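Local coordinates for protein superoxide dismutase (Anaplasma phagocytophilum, PDB 3JS4) that probably catalyses, as an iron-dependent enzyme, the dismutation of superoxide radicals into molecular oxygen and hydrogen peroxide, at residues A[150-155]-A[163-168]. Numbering follows the deposited sequence.
Sequences WVWLVY and KVVSTA
W150, W152 and V154 each form a hydrogen-bonded antiparallel pair, with T167, V165 and K163 respectively, giving six backbone N-H...O bonds; the segment axes approach to 4.7 Å with 151° between their N-to-C directions. The shortest of the six runs from W152 N to V165 O at 2.8 Å. On the face carrying the tryptophans, the indole NE1 of W152 donates to T167 OG1 (2.9 Å, 169° at the hydrogen), and the hydroxyl lies in the ring plane, at its edge. T167 holds OG1 between its own backbone N and carbonyl carbon (chi1 58°), which brings the oxygen to this N-H and within 3.5 Å of W150 CB; a second bond joins OG1 to the backbone O of D171. Further along this face, V154 CG2 packs 3.8 Å from K163 CB. The hairpin of strands 149-156 and 161-168 belongs to the three-stranded sheet of the C-terminal domain in iron/manganese superoxide dismutases, and the nearest atom of the W150 side chain is about 4 Å from the iron, its ring edge-to-face with H101. On the opposite face, V151 CG1 meets V164 CG1 at 3.8 Å; S141 of helix 131-144 touches both valines, and F138 adds to the contact on V151. L153 CD1 reaches the backbone O of K163 (3.5 Å).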
# COMPACT_ATOMS: atom_id res chain seq x y z
N TRP A 150 -0.64 6.83 3.54
CA TRP A 150 -0.41 5.39 3.54
C TRP A 150 0.49 5.00 4.72
O TRP A 150 1.42 5.73 5.08
CB TRP A 150 0.29 4.95 2.24
CG TRP A 150 -0.51 5.27 1.02
CD1 TRP A 150 -0.53 6.46 0.34
CD2 TRP A 150 -1.44 4.40 0.33
NE1 TRP A 150 -1.41 6.38 -0.73
CE2 TRP A 150 -1.98 5.14 -0.75
CE3 TRP A 150 -1.85 3.07 0.52
CZ2 TRP A 150 -2.93 4.59 -1.65
CZ3 TRP A 150 -2.78 2.52 -0.38
CH2 TRP A 150 -3.32 3.29 -1.44
N VAL A 151 0.25 3.81 5.28
CA VAL A 151 1.15 3.22 6.27
C VAL A 151 1.85 2.01 5.63
O VAL A 151 1.21 1.19 4.96
CB VAL A 151 0.35 2.82 7.52
CG1 VAL A 151 1.21 2.11 8.57
CG2 VAL A 151 -0.31 4.07 8.10
N TRP A 152 3.17 1.94 5.80
CA TRP A 152 3.97 0.86 5.22
C TRP A 152 4.72 0.04 6.28
O TRP A 152 5.36 0.61 7.18
CB TRP A 152 5.01 1.44 4.24
CG TRP A 152 4.42 2.39 3.25
CD1 TRP A 152 4.15 3.71 3.44
CD2 TRP A 152 3.99 2.08 1.91
NE1 TRP A 152 3.57 4.25 2.31
CE2 TRP A 152 3.46 3.27 1.36
CE3 TRP A 152 4.00 0.92 1.13
CZ2 TRP A 152 2.96 3.35 0.05
CZ3 TRP A 152 3.48 0.99 -0.19
CH2 TRP A 152 2.97 2.19 -0.70
N LEU A 153 4.68 -1.28 6.13
CA LEU A 153 5.68 -2.15 6.74
C LEU A 153 6.80 -2.28 5.71
O LEU A 153 6.56 -2.64 4.55
CB LEU A 153 5.11 -3.54 7.09
CG LEU A 153 6.09 -4.57 7.68
CD1 LEU A 153 6.75 -4.01 8.97
CD2 LEU A 153 5.41 -5.93 7.97
N VAL A 154 8.02 -1.95 6.12
CA VAL A 154 9.15 -2.00 5.19
C VAL A 154 10.31 -2.74 5.79
O VAL A 154 10.39 -2.88 7.02
CB VAL A 154 9.65 -0.57 4.77
CG1 VAL A 154 8.52 0.22 4.13
CG2 VAL A 154 10.27 0.19 5.99
N TYR A 155 11.22 -3.20 4.92
CA TYR A 155 12.53 -3.64 5.36
C TYR A 155 13.57 -2.55 5.07
O TYR A 155 13.79 -2.18 3.91
CB TYR A 155 12.94 -4.97 4.72
CG TYR A 155 14.32 -5.42 5.16
CD1 TYR A 155 14.50 -6.04 6.39
CD2 TYR A 155 15.44 -5.19 4.37
CE1 TYR A 155 15.76 -6.44 6.81
CE2 TYR A 155 16.72 -5.57 4.79
CZ TYR A 155 16.86 -6.20 6.00
OH TYR A 155 18.10 -6.60 6.43
N LYS A 163 10.65 -1.91 9.71
CA LYS A 163 10.23 -0.63 10.25
C LYS A 163 8.79 -0.36 9.80
O LYS A 163 8.36 -0.89 8.77
CB LYS A 163 11.11 0.50 9.72
CG LYS A 163 12.59 0.47 10.12
CD LYS A 163 12.80 0.79 11.57
CE LYS A 163 14.26 0.55 11.98
NZ LYS A 163 14.45 0.86 13.42
N VAL A 164 8.07 0.47 10.56
CA VAL A 164 6.82 1.05 10.07
C VAL A 164 7.05 2.53 9.75
O VAL A 164 7.60 3.27 10.59
CB VAL A 164 5.70 0.88 11.09
CG1 VAL A 164 4.41 1.55 10.58
CG2 VAL A 164 5.45 -0.63 11.39
N VAL A 165 6.68 2.96 8.54
CA VAL A 165 6.72 4.39 8.20
C VAL A 165 5.40 4.81 7.56
O VAL A 165 4.71 3.98 6.99
CB VAL A 165 7.90 4.76 7.24
CG1 VAL A 165 9.27 4.44 7.88
CG2 VAL A 165 7.78 4.05 5.88
N SER A 166 5.06 6.09 7.61
CA SER A 166 3.91 6.56 6.85
C SER A 166 4.31 7.59 5.78
O SER A 166 5.39 8.22 5.86
CB SER A 166 2.81 7.10 7.76
OG SER A 166 3.29 8.15 8.59
N THR A 167 3.47 7.70 4.76
CA THR A 167 3.67 8.71 3.74
C THR A 167 2.40 9.55 3.53
O THR A 167 1.28 9.10 3.82
CB THR A 167 4.08 8.08 2.42
OG1 THR A 167 3.07 7.14 2.00
CG2 THR A 167 5.45 7.36 2.56
N ALA A 168 2.61 10.76 3.02
CA ALA A 168 1.52 11.66 2.65
C ALA A 168 1.03 11.40 1.22
O ALA A 168 1.83 11.12 0.33
CB ALA A 168 1.97 13.14 2.80